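Protection of telomeres protein poz1 (Schizosaccharomyces pombe, PDB 5WE0) binds telomeric DNA and acts as a negative regulator of telomerase and of telomere length. Local coordinates at residues T16-E21 and P53-I58; F60-F65 and R218-T223; I165-F170 and E183-L188. All blocks are in the same frame, centred on the assembly; numbering follows the deposited sequence.

Overall arrangement
All three contacts belong to a single, predominantly helical chain with no strands. Contacts 1 and 2 share helix 54-64: its start packs against the end of helix 2-18, and its last turns pack against helix 209-230. Their centres are about 10 Å apart and they touch, through I58 against I220 and a probable hydrogen bond from Q221 NE2 to E21 O. Contact 3 joins the successive helices 164-174 and 179-188, which fall between the two segments of contact 2 in sequence. Its centre is about 27 Å from that of contact 2 and about 34 Å from that of contact 1. Contacts 1 and 2 thus form one continuous packed region, with contact 3 holding a separate helical hairpin across the chain's centre from contact 1.

Contact 1 (T16-E21 and P53-I58); sequences TFFIKE and PIFMDI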
loop_
_atom_site.group_PDB
_atom_site.type_symbol
_atom_site.label_atom_id
_atom_site.label_comp_id
_atom_site.label_asym_id
_atom_site.label_seq_id
_atom_site.Cartn_x
_atom_site.Cartn_y
_atom_site.Cartn_z
ATOM N N THR A 16 -13.848 5.626 12.657
ATOM C CA THR A 16 -13.561 6.784 13.494
ATOM C C THR A 16 -12.145 6.761 14.026
ATOM O O THR A 16 -11.661 7.794 14.505
ATOM C CB THR A 16 -14.572 6.897 14.648
ATOM O OG1 THR A 16 -14.153 6.081 15.754
ATOM C CG2 THR A 16 -15.988 6.500 14.185
ATOM N N PHE A 17 -11.484 5.605 14.019
ATOM C CA PHE A 17 -10.075 5.600 14.384
ATOM C C PHE A 17 -9.176 5.748 13.160
ATOM O O PHE A 17 -8.079 6.317 13.260
ATOM C CB PHE A 17 -9.698 4.305 15.133
ATOM C CG PHE A 17 -10.166 4.263 16.570
ATOM C CD1 PHE A 17 -11.432 3.803 16.886
ATOM C CD2 PHE A 17 -9.353 4.721 17.593
ATOM C CE1 PHE A 17 -11.881 3.772 18.209
ATOM C CE2 PHE A 17 -9.799 4.702 18.919
ATOM C CZ PHE A 17 -11.064 4.221 19.221
ATOM N N PHE A 18 -9.613 5.255 12.006
ATOM C CA PHE A 18 -8.695 5.132 10.873
ATOM C C PHE A 18 -8.685 6.351 9.959
ATOM O O PHE A 18 -7.619 6.748 9.479
ATOM C CB PHE A 18 -9.032 3.882 10.045
ATOM C CG PHE A 18 -8.439 2.619 10.599
ATOM C CD1 PHE A 18 -7.653 2.660 11.753
ATOM C CD2 PHE A 18 -8.642 1.396 9.959
ATOM C CE1 PHE A 18 -7.090 1.494 12.279
ATOM C CE2 PHE A 18 -8.073 0.220 10.473
ATOM C CZ PHE A 18 -7.296 0.270 11.633
ATOM N N ILE A 19 -9.843 6.957 9.711
ATOM C CA ILE A 19 -9.935 8.023 8.720
ATOM C C ILE A 19 -9.314 9.293 9.288
ATOM O O ILE A 19 -9.693 9.766 10.363
ATOM C CB ILE A 19 -11.391 8.233 8.279
ATOM C CG1 ILE A 19 -11.875 6.970 7.562
ATOM C CG2 ILE A 19 -11.497 9.422 7.353
ATOM C CD1 ILE A 19 -13.239 7.073 6.938
ATOM N N LYS A 20 -8.331 9.829 8.575
ATOM C CA LYS A 20 -7.579 11.001 8.985
ATOM C C LYS A 20 -7.577 12.045 7.878
ATOM O O LYS A 20 -7.697 11.721 6.689
ATOM C CB LYS A 20 -6.137 10.623 9.318
ATOM C CG LYS A 20 -5.957 9.647 10.475
ATOM C CD LYS A 20 -6.286 10.321 11.805
ATOM C CE LYS A 20 -5.904 9.414 12.980
ATOM N NZ LYS A 20 -6.225 10.007 14.318
ATOM N N GLU A 21 -7.473 13.312 8.290
ATOM C CA GLU A 21 -7.172 14.382 7.342
ATOM C C GLU A 21 -5.812 14.152 6.695
ATOM O O GLU A 21 -5.653 14.262 5.468
ATOM C CB GLU A 21 -7.201 15.738 8.056
ATOM C CG GLU A 21 -6.737 16.889 7.166
ATOM C CD GLU A 21 -6.855 18.255 7.827
ATOM O OE1 GLU A 21 -6.666 18.347 9.061
ATOM O OE2 GLU A 21 -7.118 19.238 7.101
ATOM N N PRO A 53 -13.626 -2.423 2.850
ATOM C CA PRO A 53 -13.888 -1.000 2.574
ATOM C C PRO A 53 -12.588 -0.271 2.244
ATOM O O PRO A 53 -11.523 -0.581 2.772
ATOM C CB PRO A 53 -14.494 -0.482 3.892
ATOM C CG PRO A 53 -14.957 -1.695 4.633
ATOM C CD PRO A 53 -14.038 -2.817 4.212
ATOM N N ILE A 54 -12.681 0.723 1.367
ATOM C CA ILE A 54 -11.462 1.346 0.872
ATOM C C ILE A 54 -10.720 2.087 1.988
ATOM O O ILE A 54 -9.476 2.172 1.967
ATOM C CB ILE A 54 -11.798 2.256 -0.325
ATOM C CG1 ILE A 54 -10.617 2.315 -1.277
ATOM C CG2 ILE A 54 -12.172 3.653 0.124
ATOM C CD1 ILE A 54 -10.281 0.908 -1.841
ATOM N N PHE A 55 -11.445 2.603 2.999
ATOM C CA PHE A 55 -10.761 3.312 4.082
ATOM C C PHE A 55 -9.818 2.375 4.841
ATOM O O PHE A 55 -8.788 2.819 5.362
ATOM C CB PHE A 55 -11.778 3.967 5.043
ATOM C CG PHE A 55 -12.372 3.014 6.066
ATOM C CD1 PHE A 55 -11.735 2.792 7.293
ATOM C CD2 PHE A 55 -13.576 2.357 5.810
ATOM C CE1 PHE A 55 -12.285 1.902 8.244
ATOM C CE2 PHE A 55 -14.133 1.463 6.749
ATOM C CZ PHE A 55 -13.474 1.228 7.960
ATOM N N MET A 56 -10.122 1.073 4.860
ATOM C CA MET A 56 -9.250 0.114 5.532
ATOM C C MET A 56 -7.955 -0.122 4.757
ATOM O O MET A 56 -6.874 -0.159 5.357
ATOM C CB MET A 56 -9.977 -1.221 5.736
ATOM C CG MET A 56 -11.204 -1.133 6.659
ATOM S SD MET A 56 -10.710 -1.373 8.382
ATOM C CE MET A 56 -10.466 -3.159 8.436
ATOM N N ASP A 57 -8.041 -0.310 3.433
ATOM C CA ASP A 57 -6.831 -0.430 2.613
ATOM C C ASP A 57 -5.950 0.808 2.719
ATOM O O ASP A 57 -4.720 0.694 2.783
ATOM C CB ASP A 57 -7.194 -0.692 1.150
ATOM C CG ASP A 57 -7.606 -2.138 0.897
ATOM O OD1 ASP A 57 -7.224 -3.021 1.695
ATOM O OD2 ASP A 57 -8.276 -2.397 -0.115
ATOM N N ILE A 58 -6.562 1.997 2.733
ATOM C CA ILE A 58 -5.802 3.243 2.816
ATOM C C ILE A 58 -5.058 3.318 4.135
ATOM O O ILE A 58 -3.889 3.715 4.180
ATOM C CB ILE A 58 -6.733 4.462 2.620
ATOM C CG1 ILE A 58 -7.166 4.574 1.160
ATOM C CG2 ILE A 58 -6.068 5.751 3.074
ATOM C CD1 ILE A 58 -8.247 5.612 0.933
#
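F18 and I19 close over F55 and M56, an apolar meeting without a single hydrogen bond across it. The F18 ring offers its edge to the M56 sulfur, with CE2 3.7 Å from SD; this is a Met-aromatic contact in which the sulfur lies 75° off the ring normal. The flexible methionine suits the place because the bend at its second torsion (chi2 -88°) brings SD round to that edge. Its own CG rests 3.5 Å above one face of the neighbouring F55 ring, near the rim. F55 crosses F18 at about a right angle, bringing CD1 to within 4.0 Å of F18 CB. Its CG sits between the backbone N and the carbonyl carbon (chi1 81°), a crowded position that swings the ring toward the end of the other helix.

The arrangement is a helix-end packing in an all-helical domain: helix 2-18 runs out just where helix 54-64 begins. P53 stands at the N-cap, and its carbonyl O takes the first turn's bond from M56 N at 3.0 Å. I19, the first residue to leave helical geometry, still lends its longer branch to the packing: CG1 and CD1 both lie 3.9 Å from F55 CB.

Packing is tightest among the buried F18, F55 and M56, where Y24 adds an edge-to-face partner to F18. F18 and M56 also touch a chain of another protein, which makes these apolar groups part of a binding surface as well as an interior. I19, by contrast, is partly exposed, its carbonyl O accepting from K236 NZ, and the backbone beyond it continues toward helix 209-230, where E21 O accepts from Q221 NE2.

Contact 2 (F60-F65 and R218-T223); sequences FIEYCF and RYIQCT
I61 and E62 pack against I220 in a buried helix-helix contact near the centre of the chain, between the last turns of helix 54-64 and the middle of helix 209-230. The short segments run nearly antiparallel within this all-helical fold, at a signed crossing angle of -159°, and their axes stay 11.3 Å apart at the closest. That spacing leaves the work to side chains, and no hydrogen bond joins the two segments directly.

I220 fills the gap with both branches. Its CD1 meets I61 CG2 at 3.9 Å, one methyl against another. Its CG2, anti to the backbone N, reaches the other way and lies 3.4 Å from E62 OE2, so that a beta-branched residue serves two neighbours at once.

A glutamate in such a buried spot needs partners, and E62 has them outside the segments. Its chain runs extended beyond CG (chi2 175°), carrying the carboxylate to where OE2 makes a salt bridge with K224 and a hydrogen bond with H23 ND1, while OE1 accepts from Y24 N. K224 NZ also bonds Q221 OE1, so the lysine, which would be expected to offset the glutamate's charge, links it to the amide across the interface; the amide's NE2 goes to E21 O.

Within helix 209-230, Y219 O accepts from T223 N and from T223 OG1, which approach from opposite faces of the carbonyl plane, the hydroxyl OG1 of T223 lying 2.8 Å from Y219 O.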
loop_
_atom_site.group_PDB
_atom_site.type_symbol
_atom_site.label_atom_id
_atom_site.label_comp_id
_atom_site.label_asym_id
_atom_site.label_seq_id
_atom_site.Cartn_x
_atom_site.Cartn_y
_atom_site.Cartn_z
ATOM N N PHE A 60 -4.171 0.794 5.996
ATOM C CA PHE A 60 -3.097 -0.191 5.943
ATOM C C PHE A 60 -1.881 0.375 5.232
ATOM O O PHE A 60 -0.757 0.267 5.725
ATOM C CB PHE A 60 -3.537 -1.471 5.240
ATOM C CG PHE A 60 -2.393 -2.410 5.038
ATOM C CD1 PHE A 60 -1.911 -3.166 6.097
ATOM C CD2 PHE A 60 -1.717 -2.455 3.820
ATOM C CE1 PHE A 60 -0.818 -3.995 5.923
ATOM C CE2 PHE A 60 -0.624 -3.273 3.650
ATOM C CZ PHE A 60 -0.171 -4.040 4.698
ATOM N N ILE A 61 -2.094 1.000 4.076
ATOM C CA ILE A 61 -0.981 1.559 3.309
ATOM C C ILE A 61 -0.274 2.652 4.107
ATOM O O ILE A 61 0.960 2.712 4.143
ATOM C CB ILE A 61 -1.490 2.092 1.948
ATOM C CG1 ILE A 61 -1.951 0.932 1.071
ATOM C CG2 ILE A 61 -0.423 2.949 1.267
ATOM C CD1 ILE A 61 -0.858 -0.137 0.832
ATOM N N GLU A 62 -1.046 3.545 4.742
ATOM C CA GLU A 62 -0.437 4.587 5.565
ATOM C C GLU A 62 0.367 3.982 6.721
ATOM O O GLU A 62 1.440 4.485 7.072
ATOM C CB GLU A 62 -1.526 5.520 6.093
ATOM C CG GLU A 62 -2.253 6.301 4.977
ATOM C CD GLU A 62 -3.401 7.134 5.510
ATOM O OE1 GLU A 62 -4.029 6.705 6.514
ATOM O OE2 GLU A 62 -3.683 8.216 4.919
ATOM N N TYR A 63 -0.149 2.918 7.345
ATOM C CA TYR A 63 0.539 2.300 8.476
ATOM C C TYR A 63 1.757 1.513 8.002
ATOM O O TYR A 63 2.876 1.731 8.477
ATOM C CB TYR A 63 -0.444 1.391 9.230
ATOM C CG TYR A 63 0.100 0.728 10.500
ATOM C CD1 TYR A 63 0.782 1.465 11.464
ATOM C CD2 TYR A 63 -0.091 -0.634 10.736
ATOM C CE1 TYR A 63 1.275 0.855 12.620
ATOM C CE2 TYR A 63 0.391 -1.243 11.886
ATOM C CZ TYR A 63 1.066 -0.492 12.819
ATOM O OH TYR A 63 1.538 -1.086 13.951
ATOM N N CYS A 64 1.563 0.667 6.986
ATOM C CA CYS A 64 2.631 -0.180 6.456
ATOM C C CYS A 64 3.862 0.623 6.035
ATOM O O CYS A 64 5.002 0.230 6.318
ATOM C CB CYS A 64 2.084 -0.970 5.273
ATOM S SG CYS A 64 3.282 -2.026 4.489
ATOM N N PHE A 65 3.665 1.718 5.307
ATOM C CA PHE A 65 4.785 2.511 4.821
ATOM C C PHE A 65 5.052 3.720 5.700
ATOM O O PHE A 65 5.889 4.558 5.346
ATOM C CB PHE A 65 4.560 2.932 3.356
ATOM C CG PHE A 65 4.545 1.766 2.420
ATOM C CD1 PHE A 65 5.723 1.123 2.083
ATOM C CD2 PHE A 65 3.351 1.268 1.933
ATOM C CE1 PHE A 65 5.714 0.014 1.261
ATOM C CE2 PHE A 65 3.336 0.171 1.094
ATOM C CZ PHE A 65 4.520 -0.463 0.766
ATOM N N ARG A 218 1.473 11.578 -1.389
ATOM C CA ARG A 218 0.688 12.427 -2.273
ATOM C C ARG A 218 -0.336 11.621 -3.053
ATOM O O ARG A 218 -1.424 12.126 -3.340
ATOM C CB ARG A 218 1.621 13.206 -3.203
ATOM C CG ARG A 218 2.294 14.376 -2.479
ATOM C CD ARG A 218 3.150 15.182 -3.415
ATOM N NE ARG A 218 4.433 14.550 -3.685
ATOM C CZ ARG A 218 5.029 14.597 -4.867
ATOM N NH1 ARG A 218 4.440 15.240 -5.861
ATOM N NH2 ARG A 218 6.202 14.014 -5.055
ATOM N N TYR A 219 -0.017 10.373 -3.397
ATOM C CA TYR A 219 -1.013 9.527 -4.041
ATOM C C TYR A 219 -2.207 9.293 -3.121
ATOM O O TYR A 219 -3.359 9.322 -3.563
ATOM C CB TYR A 219 -0.405 8.179 -4.467
ATOM C CG TYR A 219 -1.499 7.272 -4.952
ATOM C CD1 TYR A 219 -2.133 7.506 -6.185
ATOM C CD2 TYR A 219 -1.964 6.238 -4.155
ATOM C CE1 TYR A 219 -3.180 6.702 -6.608
ATOM C CE2 TYR A 219 -2.993 5.428 -4.560
ATOM C CZ TYR A 219 -3.605 5.665 -5.780
ATOM O OH TYR A 219 -4.650 4.849 -6.150
ATOM N N ILE A 220 -1.946 8.998 -1.850
ATOM C CA ILE A 220 -3.028 8.722 -0.908
ATOM C C ILE A 220 -3.880 9.968 -0.698
ATOM O O ILE A 220 -5.108 9.890 -0.642
ATOM C CB ILE A 220 -2.449 8.183 0.417
ATOM C CG1 ILE A 220 -1.813 6.785 0.201
ATOM C CG2 ILE A 220 -3.543 8.136 1.504
ATOM C CD1 ILE A 220 -2.822 5.676 -0.233
ATOM N N GLN A 221 -3.240 11.134 -0.568
ATOM C CA GLN A 221 -3.975 12.375 -0.328
ATOM C C GLN A 221 -4.784 12.784 -1.560
ATOM O O GLN A 221 -5.922 13.260 -1.441
ATOM C CB GLN A 221 -2.992 13.487 0.072
ATOM C CG GLN A 221 -2.328 13.291 1.467
ATOM C CD GLN A 221 -3.352 13.117 2.616
ATOM O OE1 GLN A 221 -3.630 11.992 3.062
ATOM N NE2 GLN A 221 -3.913 14.234 3.089
ATOM N N CYS A 222 -4.193 12.623 -2.747
ATOM C CA CYS A 222 -4.897 12.870 -3.997
ATOM C C CYS A 222 -6.129 11.987 -4.106
ATOM O O CYS A 222 -7.236 12.468 -4.389
ATOM C CB CYS A 222 -3.951 12.607 -5.172
ATOM S SG CYS A 222 -4.626 13.017 -6.820
ATOM N N THR A 223 -5.959 10.697 -3.813
ATOM C CA THR A 223 -7.067 9.750 -3.875
ATOM C C THR A 223 -8.163 10.112 -2.879
ATOM O O THR A 223 -9.345 10.125 -3.236
ATOM C CB THR A 223 -6.552 8.335 -3.595
ATOM O OG1 THR A 223 -5.601 7.966 -4.596
ATOM C CG2 THR A 223 -7.677 7.332 -3.624
#

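Contact 3 (I165-F170 and E183-L188); sequences INFTKF and EALQRL
The F167 ring and the Q186 amide stand with their planes 74° apart, and the ring meets two groups obliquely. Q186 OE1 comes within 3.7 Å of F167 CE2, and L185 CG lies 3.9 Å from F167 CZ.

The contact closes a helical hairpin: helices 164-174 and 179-188 are separated by a short turn, and the segments 165-170 and 183-188 within them run nearly antiparallel, their axes 11.7 Å apart at the closest. F167, its CG anti to the backbone N, projects toward the partner helix and suits the buried side, where F156 and L157 of helix 130-157 continue the packing. L185, buried too, turns its branched end to the ring and also touches L171 and an apolar side chain of another protein.

The more open side is polar. Q186 bends at its second torsion, which brings its amide back between F167 and T168. The long side chain can thus span the helices, but OE1 is buried here without a polar partner in the model. With an alanine here instead of the glutamine, T168 OG1 would probably lose its donor from the other helix, and a gap would be likely beside the F167 ring.

Threonine suits position 168 because its hydroxyl can donate and accept at once. It gives its own proton to H164 O, one turn earlier, and receives Q186 NE2 at 3.1 Å. That bond is bent, with an N-H...O angle of 145°, and T168 OG1 lies 23° out of the Q186 amide plane.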
loop_
_atom_site.group_PDB
_atom_site.type_symbol
_atom_site.label_atom_id
_atom_site.label_comp_id
_atom_site.label_asym_id
_atom_site.label_seq_id
_atom_site.Cartn_x
_atom_site.Cartn_y
_atom_site.Cartn_z
ATOM N N ILE A 165 13.305 -18.416 -5.147
ATOM C CA ILE A 165 11.946 -18.843 -5.450
ATOM C C ILE A 165 10.958 -17.699 -5.227
ATOM O O ILE A 165 10.164 -17.356 -6.113
ATOM C CB ILE A 165 11.595 -20.080 -4.605
ATOM C CG1 ILE A 165 12.349 -21.303 -5.154
ATOM C CG2 ILE A 165 10.069 -20.286 -4.565
ATOM C CD1 ILE A 165 12.372 -22.487 -4.231
ATOM N N ASN A 166 10.997 -17.090 -4.038
ATOM C CA ASN A 166 10.118 -15.960 -3.748
ATOM C C ASN A 166 10.497 -14.725 -4.551
ATOM O O ASN A 166 9.617 -13.960 -4.968
ATOM C CB ASN A 166 10.162 -15.671 -2.264
ATOM C CG ASN A 166 9.473 -16.742 -1.465
ATOM O OD1 ASN A 166 8.422 -17.250 -1.861
ATOM N ND2 ASN A 166 10.095 -17.147 -0.372
ATOM N N PHE A 167 11.795 -14.533 -4.797
ATOM C CA PHE A 167 12.236 -13.442 -5.655
ATOM C C PHE A 167 11.575 -13.541 -7.025
ATOM O O PHE A 167 11.061 -12.548 -7.563
ATOM C CB PHE A 167 13.762 -13.478 -5.796
ATOM C CG PHE A 167 14.336 -12.266 -6.461
ATOM C CD1 PHE A 167 13.707 -11.044 -6.359
ATOM C CD2 PHE A 167 15.465 -12.362 -7.242
ATOM C CE1 PHE A 167 14.231 -9.931 -6.991
ATOM C CE2 PHE A 167 15.988 -11.262 -7.874
ATOM C CZ PHE A 167 15.379 -10.046 -7.747
ATOM N N THR A 168 11.587 -14.738 -7.607
ATOM C CA THR A 168 10.996 -14.944 -8.925
ATOM C C THR A 168 9.484 -14.761 -8.900
ATOM O O THR A 168 8.926 -14.049 -9.738
ATOM C CB THR A 168 11.371 -16.331 -9.438
ATOM O OG1 THR A 168 12.762 -16.331 -9.791
ATOM C CG2 THR A 168 10.511 -16.718 -10.647
ATOM N N LYS A 169 8.808 -15.426 -7.958
ATOM C CA LYS A 169 7.376 -15.228 -7.753
ATOM C C LYS A 169 7.025 -13.748 -7.678
ATOM O O LYS A 169 6.090 -13.283 -8.341
ATOM C CB LYS A 169 6.948 -15.953 -6.474
ATOM C CG LYS A 169 5.447 -15.954 -6.204
ATOM C CD LYS A 169 4.651 -16.233 -7.479
ATOM C CE LYS A 169 3.153 -16.144 -7.231
ATOM N NZ LYS A 169 2.355 -16.238 -8.490
ATOM N N PHE A 170 7.778 -12.987 -6.880
ATOM C CA PHE A 170 7.483 -11.568 -6.717
ATOM C C PHE A 170 7.629 -10.817 -8.030
ATOM O O PHE A 170 6.830 -9.920 -8.333
ATOM C CB PHE A 170 8.397 -10.933 -5.664
ATOM C CG PHE A 170 8.142 -9.472 -5.483
ATOM C CD1 PHE A 170 7.143 -9.037 -4.627
ATOM C CD2 PHE A 170 8.853 -8.538 -6.213
ATOM C CE1 PHE A 170 6.873 -7.687 -4.475
ATOM C CE2 PHE A 170 8.597 -7.203 -6.075
ATOM C CZ PHE A 170 7.597 -6.771 -5.203
ATOM N N GLU A 183 15.117 -9.599 -17.668
ATOM C CA GLU A 183 16.418 -10.001 -18.185
ATOM C C GLU A 183 17.533 -9.691 -17.189
ATOM O O GLU A 183 18.243 -10.589 -16.727
ATOM C CB GLU A 183 16.630 -9.261 -19.514
ATOM C CG GLU A 183 17.711 -9.714 -20.516
ATOM C CD GLU A 183 18.724 -8.587 -20.720
ATOM O OE1 GLU A 183 19.453 -8.549 -21.749
ATOM O OE2 GLU A 183 18.820 -7.740 -19.793
ATOM N N ALA A 184 17.700 -8.404 -16.858
ATOM C CA ALA A 184 18.849 -7.934 -16.084
ATOM C C ALA A 184 18.700 -8.231 -14.597
ATOM O O ALA A 184 19.691 -8.527 -13.925
ATOM C CB ALA A 184 19.061 -6.430 -16.303
ATOM N N LEU A 185 17.481 -8.131 -14.068
ATOM C CA LEU A 185 17.274 -8.359 -12.647
ATOM C C LEU A 185 17.612 -9.794 -12.281
ATOM O O LEU A 185 18.138 -10.050 -11.194
ATOM C CB LEU A 185 15.830 -8.019 -12.282
ATOM C CG LEU A 185 15.514 -7.663 -10.828
ATOM C CD1 LEU A 185 16.639 -6.882 -10.188
ATOM C CD2 LEU A 185 14.245 -6.852 -10.761
ATOM N N GLN A 186 17.361 -10.733 -13.194
ATOM C CA GLN A 186 17.645 -12.130 -12.900
ATOM C C GLN A 186 19.122 -12.464 -13.120
ATOM O O GLN A 186 19.661 -13.336 -12.429
ATOM C CB GLN A 186 16.737 -13.033 -13.744
ATOM C CG GLN A 186 15.284 -13.059 -13.247
ATOM C CD GLN A 186 15.111 -13.836 -11.949
ATOM O OE1 GLN A 186 15.519 -13.377 -10.880
ATOM N NE2 GLN A 186 14.482 -15.004 -12.031
ATOM N N ARG A 187 19.797 -11.781 -14.050
ATOM C CA ARG A 187 21.253 -11.880 -14.109
ATOM C C ARG A 187 21.887 -11.384 -12.819
ATOM O O ARG A 187 22.809 -12.008 -12.281
ATOM C CB ARG A 187 21.804 -11.080 -15.289
ATOM C CG ARG A 187 21.723 -11.746 -16.653
ATOM C CD ARG A 187 22.642 -11.013 -17.613
ATOM N NE ARG A 187 22.290 -9.600 -17.677
ATOM C CZ ARG A 187 21.446 -9.101 -18.568
ATOM N NH1 ARG A 187 20.891 -9.919 -19.448
ATOM N NH2 ARG A 187 21.156 -7.805 -18.577
ATOM N N LEU A 188 21.401 -10.257 -12.315
ATOM C CA LEU A 188 21.994 -9.616 -11.153
ATOM C C LEU A 188 21.817 -10.436 -9.879
ATOM O O LEU A 188 22.675 -10.386 -8.986
ATOM C CB LEU A 188 21.348 -8.256 -10.995
ATOM C CG LEU A 188 21.557 -7.545 -9.686
ATOM C CD1 LEU A 188 23.047 -7.301 -9.455
ATOM C CD2 LEU A 188 20.772 -6.311 -9.833
#